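Cytochrome P450 (Bacillus megaterium, PDB 5L92) binds heme b and the steroid corticosterone and, as a cytochrome P450, probably works as a monooxygenase that hydroxylates steroids. Local coordinates at residues A36-W40 with L302-L307; R44-F50 with E311-W316; A79-I85 with V233-L238. All blocks are in the same frame, centred on the assembly; numbering follows the deposited sequence.

Contact 1. Residues A36-W40 with L302-L307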
loop_
_atom_site.group_PDB
_atom_site.type_symbol
_atom_site.label_atom_id
_atom_site.label_comp_id
_atom_site.label_asym_id
_atom_site.label_seq_id
_atom_site.Cartn_x
_atom_site.Cartn_y
_atom_site.Cartn_z
ATOM N N ALA A 36 25.448 4.645 9.145
ATOM C CA ALA A 36 24.708 5.590 9.978
ATOM C C ALA A 36 23.218 5.388 9.700
ATOM O O ALA A 36 22.626 6.071 8.853
ATOM C CB ALA A 36 25.129 7.034 9.689
ATOM N N PRO A 37 22.576 4.453 10.405
ATOM C CA PRO A 37 21.184 4.127 10.093
ATOM C C PRO A 37 20.187 5.233 10.443
ATOM O O PRO A 37 19.037 5.148 10.015
ATOM C CB PRO A 37 20.934 2.871 10.930
ATOM C CG PRO A 37 21.871 3.035 12.097
ATOM C CD PRO A 37 23.111 3.578 11.465
ATOM N N VAL A 38 20.577 6.234 11.222
ATOM C CA VAL A 38 19.749 7.408 11.501
ATOM C C VAL A 38 20.541 8.602 11.018
ATOM O O VAL A 38 21.611 8.885 11.555
ATOM C CB VAL A 38 19.408 7.542 12.989
ATOM C CG1 VAL A 38 18.765 8.916 13.316
ATOM C CG2 VAL A 38 18.497 6.405 13.403
ATOM N N GLN A 39 20.041 9.313 10.011
ATOM C CA GLN A 39 20.827 10.452 9.568
ATOM C C GLN A 39 19.989 11.511 8.882
ATOM O O GLN A 39 18.988 11.226 8.209
ATOM C CB GLN A 39 21.999 10.020 8.675
ATOM C CG GLN A 39 21.738 9.632 7.246
ATOM C CD GLN A 39 23.050 9.188 6.561
ATOM O OE1 GLN A 39 23.278 7.995 6.302
ATOM N NE2 GLN A 39 23.936 10.146 6.323
ATOM N N TRP A 40 20.391 12.752 9.144
ATOM C CA TRP A 40 19.720 13.905 8.580
ATOM C C TRP A 40 20.170 14.063 7.140
ATOM O O TRP A 40 21.376 14.094 6.849
ATOM C CB TRP A 40 20.037 15.158 9.387
ATOM C CG TRP A 40 19.459 16.430 8.811
ATOM C CD1 TRP A 40 20.133 17.422 8.144
ATOM C CD2 TRP A 40 18.102 16.851 8.881
ATOM N NE1 TRP A 40 19.271 18.427 7.792
ATOM C CE2 TRP A 40 18.017 18.110 8.232
ATOM C CE3 TRP A 40 16.945 16.293 9.419
ATOM C CZ2 TRP A 40 16.823 18.814 8.107
ATOM C CZ3 TRP A 40 15.726 17.015 9.285
ATOM C CH2 TRP A 40 15.690 18.252 8.645
ATOM N N LEU A 302 17.369 9.238 19.124
ATOM C CA LEU A 302 17.048 8.001 18.409
ATOM C C LEU A 302 18.369 7.469 17.890
ATOM O O LEU A 302 19.020 8.150 17.098
ATOM C CB LEU A 302 16.072 8.237 17.245
ATOM C CG LEU A 302 15.675 6.976 16.445
ATOM C CD1 LEU A 302 14.772 6.080 17.291
ATOM C CD2 LEU A 302 15.001 7.277 15.101
ATOM N N ALA A 303 18.807 6.317 18.399
ATOM C CA ALA A 303 20.138 5.771 18.070
ATOM C C ALA A 303 21.246 6.820 18.228
ATOM O O ALA A 303 22.151 6.952 17.395
ATOM C CB ALA A 303 20.138 5.189 16.656
ATOM N N GLY A 304 21.169 7.593 19.307
ATOM C CA GLY A 304 22.240 8.527 19.618
ATOM C C GLY A 304 22.213 9.830 18.849
ATOM O O GLY A 304 23.112 10.660 19.038
ATOM N N LYS A 305 21.214 10.037 17.999
ATOM C CA LYS A 305 21.013 11.276 17.276
ATOM C C LYS A 305 19.906 12.076 17.945
ATOM O O LYS A 305 18.988 11.514 18.526
ATOM C CB LYS A 305 20.652 10.987 15.822
ATOM C CG LYS A 305 21.784 10.346 15.011
ATOM C CD LYS A 305 22.847 11.388 14.653
ATOM C CE LYS A 305 24.026 10.742 13.931
ATOM N NZ LYS A 305 23.755 10.631 12.472
ATOM N N LYS A 306 19.984 13.387 17.843
ATOM C CA LYS A 306 19.109 14.270 18.608
ATOM C C LYS A 306 18.115 14.916 17.649
ATOM O O LYS A 306 18.418 15.915 16.999
ATOM C CB LYS A 306 19.938 15.302 19.368
ATOM C CG LYS A 306 20.863 14.647 20.390
ATOM C CD LYS A 306 21.811 15.641 21.009
ATOM C CE LYS A 306 21.080 16.543 21.996
ATOM N NZ LYS A 306 21.829 17.801 22.318
ATOM N N LEU A 307 16.921 14.346 17.582
ATOM C CA LEU A 307 15.892 14.853 16.699
ATOM C C LEU A 307 15.161 15.980 17.424
ATOM O O LEU A 307 14.959 15.913 18.632
ATOM C CB LEU A 307 14.953 13.716 16.297
ATOM C CG LEU A 307 15.505 12.683 15.289
ATOM C CD1 LEU A 307 16.784 12.000 15.706
ATOM C CD2 LEU A 307 14.512 11.610 15.044
HETATM O O HOH W 1 22.757 13.098 10.619
#
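Val38 sets both of its methyls on the hairpin of residues 302-307. Its CG1, anti to the backbone N (chi1 169°), lies along the aliphatic part of Lys305, 3.7 Å from Lys305 CG, and the two side chains run antiparallel past one another. The other methyl, Val38 CG2, packs on the turn: it meets Ala303 CB at 3.8 Å and, at 4.0 Å, CD2 of Leu302, whose side chain lies roughly perpendicular to Val38. Lys305 then closes over the strand. Bends at chi2 (-75°) and chi4 bring the ammonium back to the backbone, where Lys305 NZ donates to Val38 O over 2.9 Å, in the plane of the carbonyl. A water extends this grip, accepting from Lys305 NZ and from Trp40 N, so that one lysine spans two residues of the strand. The hairpin closes in a type I' turn from Leu302 to Lys305, with backbone bonds in both directions between these two residues. No backbone hydrogen bond joins the two segments, and their strand axes stay 8.3 Å apart at 56°; the contact is side-chain packing of a separate two-stranded hairpin against an edge strand of the mixed sheet. Leu302 also reaches Val49 and helix 52-60, while Lys305 and Leu307 rest on Trp47, which places the hairpin across strands 38-41 and 46-49.

Contact 2. Residues R44-F50 with E311-W316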
loop_
_atom_site.group_PDB
_atom_site.type_symbol
_atom_site.label_atom_id
_atom_site.label_comp_id
_atom_site.label_asym_id
_atom_site.label_seq_id
_atom_site.Cartn_x
_atom_site.Cartn_y
_atom_site.Cartn_z
ATOM N N ARG A 44 16.730 16.505 1.277
ATOM C CA ARG A 44 15.317 16.201 1.491
ATOM C C ARG A 44 14.791 16.699 2.827
ATOM O O ARG A 44 13.576 16.628 3.054
ATOM C CB ARG A 44 15.076 14.693 1.362
ATOM C CG ARG A 44 15.069 14.202 -0.067
ATOM C CD ARG A 44 14.954 12.671 -0.129
ATOM N NE ARG A 44 16.137 12.060 0.505
ATOM C CZ ARG A 44 16.109 11.310 1.607
ATOM N NH1 ARG A 44 14.955 10.978 2.202
ATOM N NH2 ARG A 44 17.245 10.835 2.083
ATOM N N GLN A 45 15.642 17.222 3.715
ATOM C CA GLN A 45 15.128 17.866 4.937
ATOM C C GLN A 45 14.373 16.864 5.831
ATOM O O GLN A 45 13.294 17.146 6.351
ATOM C CB GLN A 45 14.228 19.055 4.562
ATOM C CG GLN A 45 14.922 20.156 3.807
ATOM C CD GLN A 45 15.693 21.076 4.734
ATOM O OE1 GLN A 45 15.097 21.804 5.501
ATOM N NE2 GLN A 45 17.029 21.007 4.693
ATOM N N VAL A 46 14.943 15.672 6.005
ATOM C CA VAL A 46 14.331 14.631 6.823
ATOM C C VAL A 46 15.427 13.848 7.537
ATOM O O VAL A 46 16.576 13.788 7.088
ATOM C CB VAL A 46 13.437 13.648 5.993
ATOM C CG1 VAL A 46 12.263 14.360 5.333
ATOM C CG2 VAL A 46 14.254 12.904 4.950
ATOM N N TRP A 47 15.053 13.226 8.647
ATOM C CA TRP A 47 15.830 12.159 9.262
ATOM C C TRP A 47 15.406 10.829 8.654
ATOM O O TRP A 47 14.284 10.386 8.878
ATOM C CB TRP A 47 15.594 12.079 10.767
ATOM C CG TRP A 47 16.100 13.177 11.536
ATOM C CD1 TRP A 47 15.424 14.283 11.904
ATOM C CD2 TRP A 47 17.410 13.303 12.067
ATOM N NE1 TRP A 47 16.214 15.087 12.663
ATOM C CE2 TRP A 47 17.454 14.519 12.763
ATOM C CE3 TRP A 47 18.551 12.497 12.036
ATOM C CZ2 TRP A 47 18.595 14.966 13.420
ATOM C CZ3 TRP A 47 19.697 12.943 12.692
ATOM C CH2 TRP A 47 19.704 14.171 13.379
ATOM N N ASP A 48 16.305 10.204 7.910
ATOM C CA ASP A 48 16.134 8.836 7.451
ATOM C C ASP A 48 16.458 7.846 8.569
ATOM O O ASP A 48 17.390 8.057 9.352
ATOM C CB ASP A 48 17.044 8.585 6.261
ATOM C CG ASP A 48 16.618 9.347 5.038
ATOM O OD1 ASP A 48 15.408 9.486 4.780
ATOM O OD2 ASP A 48 17.514 9.797 4.313
ATOM N N VAL A 49 15.660 6.779 8.660
ATOM C CA VAL A 49 15.855 5.702 9.644
ATOM C C VAL A 49 15.851 4.362 8.899
ATOM O O VAL A 49 14.818 3.944 8.353
ATOM C CB VAL A 49 14.774 5.746 10.723
ATOM C CG1 VAL A 49 14.913 4.598 11.699
ATOM C CG2 VAL A 49 14.836 7.097 11.460
ATOM N N PHE A 50 16.992 3.672 8.910
ATOM C CA PHE A 50 17.192 2.527 8.032
ATOM C C PHE A 50 17.264 1.180 8.737
ATOM O O PHE A 50 17.132 0.155 8.070
ATOM C CB PHE A 50 18.481 2.698 7.221
ATOM C CG PHE A 50 18.447 3.833 6.226
ATOM C CD1 PHE A 50 17.836 3.687 4.999
ATOM C CD2 PHE A 50 19.070 5.036 6.502
ATOM C CE1 PHE A 50 17.809 4.748 4.068
ATOM C CE2 PHE A 50 19.061 6.077 5.579
ATOM C CZ PHE A 50 18.421 5.931 4.363
ATOM N N GLU A 311 10.800 18.389 13.330
ATOM C CA GLU A 311 11.506 17.787 12.205
ATOM C C GLU A 311 10.794 16.517 11.685
ATOM O O GLU A 311 10.167 15.763 12.438
ATOM C CB GLU A 311 12.937 17.500 12.630
ATOM C CG GLU A 311 13.807 18.774 12.584
ATOM C CD GLU A 311 15.043 18.720 13.418
ATOM O OE1 GLU A 311 15.419 17.640 13.889
ATOM O OE2 GLU A 311 15.652 19.789 13.631
ATOM N N HIS A 312 10.875 16.299 10.374
ATOM C CA HIS A 312 10.276 15.122 9.750
ATOM C C HIS A 312 11.221 13.916 9.816
ATOM O O HIS A 312 12.440 14.062 9.766
ATOM C CB HIS A 312 9.928 15.405 8.283
ATOM C CG HIS A 312 8.909 16.484 8.088
ATOM N ND1 HIS A 312 8.433 17.261 9.120
ATOM C CD2 HIS A 312 8.299 16.937 6.967
ATOM C CE1 HIS A 312 7.574 18.146 8.645
ATOM N NE2 HIS A 312 7.469 17.964 7.343
ATOM N N VAL A 313 10.634 12.715 9.881
ATOM C CA VAL A 313 11.355 11.450 9.986
ATOM C C VAL A 313 10.794 10.503 8.933
ATOM O O VAL A 313 9.580 10.456 8.725
ATOM C CB VAL A 313 11.228 10.827 11.405
ATOM C CG1 VAL A 313 12.032 9.543 11.541
ATOM C CG2 VAL A 313 11.646 11.796 12.431
ATOM N N VAL A 314 11.665 9.759 8.270
ATOM C CA VAL A 314 11.249 8.794 7.250
ATOM C C VAL A 314 11.777 7.424 7.657
ATOM O O VAL A 314 12.939 7.095 7.490
ATOM C CB VAL A 314 11.774 9.207 5.853
ATOM C CG1 VAL A 314 11.357 8.186 4.779
ATOM C CG2 VAL A 314 11.247 10.591 5.485
ATOM N N PRO A 315 10.931 6.602 8.308
ATOM C CA PRO A 315 11.326 5.212 8.557
ATOM C C PRO A 315 11.162 4.366 7.299
ATOM O O PRO A 315 10.101 4.338 6.675
ATOM C CB PRO A 315 10.380 4.776 9.680
ATOM C CG PRO A 315 9.169 5.657 9.520
ATOM C CD PRO A 315 9.736 6.987 9.080
ATOM N N TRP A 316 12.237 3.687 6.928
ATOM C CA TRP A 316 12.292 2.904 5.703
ATOM C C TRP A 316 12.031 1.432 6.021
ATOM O O TRP A 316 12.961 0.654 6.239
ATOM C CB TRP A 316 13.645 3.086 5.034
ATOM C CG TRP A 316 13.853 4.486 4.427
ATOM C CD1 TRP A 316 14.365 5.582 5.049
ATOM C CD2 TRP A 316 13.550 4.895 3.090
ATOM N NE1 TRP A 316 14.417 6.647 4.182
ATOM C CE2 TRP A 316 13.920 6.252 2.968
ATOM C CE3 TRP A 316 13.040 4.236 1.974
ATOM C CZ2 TRP A 316 13.775 6.968 1.776
ATOM C CZ3 TRP A 316 12.873 4.942 0.792
ATOM C CH2 TRP A 316 13.241 6.305 0.699
HETATM O O HOH W 2 12.308 18.223 8.834
#
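Trp316 meets the strand of residues 44-50 from its CB to the far end of its indole. Trp316 CB lies 3.6 Å from Val49 O, the carbonyl that also accepts the backbone N-H of Trp316. Phe50 CE1 lies over one face of the indole, 3.7 Å from Trp316 CD1; the Phe50 ring and the five-membered ring form an offset stack, planes 8° apart. CG1 of Val314 lies over the opposite face, displaced toward the rim. At the ring edge, Trp316 NE1 donates almost straight (177°) to Asp48 OD1 over 3.1 Å, in the indole plane but well above the carboxylate plane. That oxygen is gripped twice, because Arg44 NH1 approaches its syn lone pair within a salt bridge. At the benzo end, Trp316 CZ2 has Arg44 NH1 4.2 Å away. A second indole bond runs from Trp47 NE1 to Glu311 OE1 (2.9 Å), which is met from above the carboxylate plane and also accepts from Lys308 N. Between them the strands pair in parallel, Trp47 N giving to His312 O and Val314 N to Trp47 O (2.8 Å), while Val49 CG2 packs on Val313 CG1 at 3.7 Å. Strand 46-49 thus lies between antiparallel strand 38-41 and parallel strand 312-315. Trp28 of helix 26-33 meets Phe50 and Trp316 edge-to-face, and Trp316 is the N-cap residue of helix 317-320.

Contact 3. Residues A79-I85 with V233-L238. With HEM (protoporphyrin IX containing Fe), chain C; C0R (corticosterone), chain D.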
loop_
_atom_site.group_PDB
_atom_site.type_symbol
_atom_site.label_atom_id
_atom_site.label_comp_id
_atom_site.label_asym_id
_atom_site.label_seq_id
_atom_site.Cartn_x
_atom_site.Cartn_y
_atom_site.Cartn_z
ATOM N N ALA A 79 -10.088 16.388 3.747
ATOM C CA ALA A 79 -10.880 15.348 4.350
ATOM C C ALA A 79 -9.924 14.208 4.640
ATOM O O ALA A 79 -10.015 13.589 5.655
ATOM C CB ALA A 79 -12.008 14.911 3.459
ATOM N N LEU A 80 -8.982 13.988 3.739
ATOM C CA LEU A 80 -7.941 12.982 3.977
ATOM C C LEU A 80 -7.154 13.270 5.253
ATOM O O LEU A 80 -6.786 12.340 5.986
ATOM C CB LEU A 80 -6.992 12.909 2.788
ATOM C CG LEU A 80 -7.198 11.786 1.773
ATOM C CD1 LEU A 80 -6.109 11.936 0.698
ATOM C CD2 LEU A 80 -7.171 10.359 2.431
ATOM N N GLY A 81 -6.927 14.545 5.562
ATOM C CA GLY A 81 -6.217 14.919 6.777
ATOM C C GLY A 81 -6.956 14.636 8.071
ATOM O O GLY A 81 -6.340 14.736 9.137
ATOM N N THR A 82 -8.244 14.291 8.013
ATOM C CA THR A 82 -8.996 13.860 9.190
ATOM C C THR A 82 -9.100 12.344 9.298
ATOM O O THR A 82 -9.653 11.838 10.280
ATOM C CB THR A 82 -10.420 14.475 9.182
ATOM O OG1 THR A 82 -11.292 13.758 8.292
ATOM C CG2 THR A 82 -10.369 15.929 8.743
ATOM N N SER A 83 -8.591 11.609 8.325
ATOM C CA SER A 83 -8.727 10.167 8.357
ATOM C C SER A 83 -7.696 9.515 9.286
ATOM O O SER A 83 -6.677 10.106 9.678
ATOM C CB SER A 83 -8.615 9.594 6.945
ATOM O OG SER A 83 -7.263 9.560 6.495
ATOM N N LEU A 84 -8.016 8.270 9.647
ATOM C CA LEU A 84 -7.240 7.392 10.509
ATOM C C LEU A 84 -5.743 7.514 10.338
ATOM O O LEU A 84 -5.016 7.551 11.328
ATOM C CB LEU A 84 -7.600 5.933 10.237
ATOM C CG LEU A 84 -8.872 5.386 10.832
ATOM C CD1 LEU A 84 -8.989 3.964 10.326
ATOM C CD2 LEU A 84 -8.855 5.425 12.331
ATOM N N ILE A 85 -5.269 7.548 9.092
ATOM C CA ILE A 85 -3.829 7.516 8.857
ATOM C C ILE A 85 -3.125 8.791 9.289
ATOM O O ILE A 85 -1.894 8.775 9.447
ATOM C CB ILE A 85 -3.538 7.214 7.368
ATOM C CG1 ILE A 85 -2.078 6.790 7.188
ATOM C CG2 ILE A 85 -3.865 8.407 6.470
ATOM C CD1 ILE A 85 -1.797 5.994 5.911
ATOM N N VAL A 233 -16.177 11.006 4.646
ATOM C CA VAL A 233 -15.558 11.251 3.345
ATOM C C VAL A 233 -14.069 10.915 3.389
ATOM O O VAL A 233 -13.547 10.247 2.495
ATOM C CB VAL A 233 -15.808 12.701 2.896
ATOM C CG1 VAL A 233 -14.903 13.108 1.728
ATOM C CG2 VAL A 233 -17.258 12.842 2.459
ATOM N N GLY A 234 -13.370 11.377 4.427
ATOM C CA GLY A 234 -11.934 11.144 4.512
ATOM C C GLY A 234 -11.583 9.659 4.556
ATOM O O GLY A 234 -10.669 9.202 3.865
ATOM N N PHE A 235 -12.311 8.886 5.362
ATOM C CA PHE A 235 -12.060 7.453 5.450
ATOM C C PHE A 235 -12.407 6.762 4.136
ATOM O O PHE A 235 -11.644 5.915 3.648
ATOM C CB PHE A 235 -12.852 6.873 6.629
ATOM C CG PHE A 235 -12.723 5.378 6.775
ATOM C CD1 PHE A 235 -11.632 4.814 7.434
ATOM C CD2 PHE A 235 -13.709 4.549 6.271
ATOM C CE1 PHE A 235 -11.516 3.424 7.562
ATOM C CE2 PHE A 235 -13.607 3.164 6.396
ATOM C CZ PHE A 235 -12.518 2.601 7.044
ATOM N N SER A 236 -13.514 7.159 3.515
ATOM C CA SER A 236 -13.883 6.584 2.230
ATOM C C SER A 236 -12.798 6.827 1.189
ATOM O O SER A 236 -12.445 5.913 0.427
ATOM C CB SER A 236 -15.225 7.153 1.791
ATOM O OG SER A 236 -16.204 6.776 2.740
ATOM N N ILE A 237 -12.220 8.031 1.179
ATOM C CA ILE A 237 -11.156 8.334 0.220
ATOM C C ILE A 237 -9.919 7.491 0.505
ATOM O O ILE A 237 -9.306 6.939 -0.413
ATOM C CB ILE A 237 -10.838 9.847 0.226
ATOM C CG1 ILE A 237 -11.966 10.637 -0.493
ATOM C CG2 ILE A 237 -9.501 10.135 -0.451
ATOM C CD1 ILE A 237 -11.986 12.114 -0.155
ATOM N N LEU A 238 -9.534 7.388 1.773
ATOM C CA LEU A 238 -8.383 6.570 2.135
ATOM C C LEU A 238 -8.548 5.152 1.617
ATOM O O LEU A 238 -7.625 4.596 1.014
ATOM C CB LEU A 238 -8.219 6.573 3.647
ATOM C CG LEU A 238 -7.105 5.729 4.284
ATOM C CD1 LEU A 238 -5.704 6.122 3.761
ATOM C CD2 LEU A 238 -7.207 5.900 5.781
HETATM C CHA HEM C . -2.393 1.756 6.968
HETATM C CHB HEM C . 0.364 -0.822 3.857
HETATM C CHC HEM C . -3.555 -2.598 1.715
HETATM C CHD HEM C . -6.231 0.345 4.477
HETATM C C1A HEM C . -1.312 1.161 6.328
HETATM C C2A HEM C . 0.070 1.294 6.732
HETATM C C3A HEM C . 0.825 0.597 5.868
HETATM C C4A HEM C . -0.051 -0.027 4.904
HETATM C CMA HEM C . 2.359 0.456 5.909
HETATM C CAA HEM C . 0.593 2.120 7.939
HETATM C CBA HEM C . 0.423 3.626 7.733
HETATM C CGA HEM C . 1.218 4.430 8.728
HETATM O O1A HEM C . 1.645 3.899 9.762
HETATM O O2A HEM C . 1.464 5.625 8.496
HETATM C C1B HEM C . -0.427 -1.574 3.023
HETATM C C2B HEM C . 0.000 -2.605 2.086
HETATM C C3B HEM C . -1.109 -3.074 1.490
HETATM C C4B HEM C . -2.247 -2.352 2.026
HETATM C CMB HEM C . 1.457 -3.065 1.885
HETATM C CAB HEM C . -1.284 -4.199 0.449
HETATM C CBB HEM C . -0.394 -5.192 0.289
HETATM C C1C HEM C . -4.630 -1.954 2.284
HETATM C C2C HEM C . -6.003 -2.091 1.880
HETATM C C3C HEM C . -6.730 -1.299 2.648
HETATM C C4C HEM C . -5.857 -0.587 3.540
HETATM C CMC HEM C . -6.571 -3.033 0.787
HETATM C CAC HEM C . -8.249 -1.173 2.481
HETATM C CBC HEM C . -9.058 -1.442 3.501
HETATM C C1D HEM C . -5.442 0.988 5.387
HETATM C C2D HEM C . -5.918 1.943 6.367
HETATM C C3D HEM C . -4.858 2.347 7.082
HETATM C C4D HEM C . -3.690 1.656 6.544
HETATM C CMD HEM C . -7.408 2.366 6.479
HETATM C CAD HEM C . -4.810 3.357 8.255
HETATM C CBD HEM C . -4.913 2.634 9.612
HETATM C CGD HEM C . -4.722 3.546 10.808
HETATM O O1D HEM C . -5.157 3.189 11.927
HETATM O O2D HEM C . -4.110 4.639 10.694
HETATM N NA HEM C . -1.377 0.343 5.209
HETATM N NB HEM C . -1.796 -1.443 2.936
HETATM N NC HEM C . -4.576 -1.014 3.298
HETATM N ND HEM C . -4.082 0.871 5.509
HETATM FE FE HEM C . -2.999 -0.391 4.281
HETATM C C1 C0R D . -0.641 3.977 2.461
HETATM C C2 C0R D . -0.939 2.485 2.695
HETATM C C3 C0R D . -2.481 2.074 2.617
HETATM C C4 C0R D . -3.430 3.011 1.717
HETATM C C5 C0R D . -2.861 4.316 1.159
HETATM C C6 C0R D . -3.767 5.216 0.222
HETATM C C7 C0R D . -3.696 6.758 0.736
HETATM C C8 C0R D . -2.265 7.235 0.892
HETATM C C9 C0R D . -1.367 6.287 1.798
HETATM C C10 C0R D . -1.391 4.758 1.436
HETATM C C11 C0R D . 0.094 6.944 1.941
HETATM C C12 C0R D . -0.001 8.508 2.444
HETATM C C13 C0R D . -0.851 9.398 1.562
HETATM C C14 C0R D . -2.322 8.691 1.395
HETATM C C15 C0R D . -2.981 9.535 0.605
HETATM C C16 C0R D . -2.524 10.991 1.141
HETATM C C17 C0R D . -1.177 10.599 2.103
HETATM C C18 C0R D . -0.170 9.601 0.167
HETATM C C19 C0R D . -0.718 4.477 0.073
HETATM C C20 C0R D . -0.104 11.721 2.054
HETATM C C21 C0R D . 0.639 12.193 3.314
HETATM O O1 C0R D . -2.996 1.063 3.082
HETATM O O2 C0R D . 0.747 6.888 0.785
HETATM O O3 C0R D . 0.158 12.259 0.984
HETATM O O4 C0R D . 1.674 13.071 2.881
#
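Phe235 offers Leu84 the edge of its ring: Leu84 CD1 lies near the ring plane, 3.8 Å from Phe235 CE1, with the two side chains alongside and pointing the same way. The other flat group is the heme, whose iron is bound from one side of the porphyrin by O1 of corticosterone at 1.9 Å. Its methyl CMD approaches the Phe235 ring obliquely, and CD2 of Leu238 comes within 3.6 Å of that methyl. Leu238 is thereby shared between cofactor, steroid and loop. Its CG stands anti to the backbone N (chi1 177°), which carries the two methyls away from the helix; Leu238 CD1 touches corticosterone C7 at 3.7 Å and also faces Ile85 CG2, whereas CD2 meets Ser83 OG. Leu80 wedges in beside it, with CG against Ile237 CG2 (3.6 Å) and CD1 against corticosterone C16 (3.7 Å). Helix and loop backbones come close at Gly234, which has no side chain, its CA lying 3.3 Å from Ala79 O in a CA-H...O contact. No conventional hydrogen bond joins the segments. Two loop carbonyls are met within the loop: Ala79 O accepts from both N and OG1 of Thr82, and Leu80 O from both N and OG of Ser83. Ile85 extends the apolar wall along the heme, its CD1 3.7 Å from the propionate carbon CBA. The arrangement is that of a P450 distal pocket, the B-C loop between helices B and C packed on helix I (229-245), which runs over the distal side of the heme.

In the fold
Contacts 1 and 2 are neighbours, about 9 Å between centres, and share a sheet: strands 38-41 and 46-49 are adjacent in it, and backbone bonds from Pro37 to Phe50 and from Gln39 to Asp48 join them. Both are partly buried, contact 1 farther from the chain centre (about 27 against 19 Å). Contact 2 is true strand pairing, reinforced by indole and carboxylate bonds, whereas contact 1 has a single lysine-to-carbonyl bond over apolar packing. Contact 3, about 24 Å from contact 2 between centres, is wholly buried, joins a loop to a helix and relies mainly on apolar side chains, with no hydrogen bond between its segments. It alone touches heme and steroid.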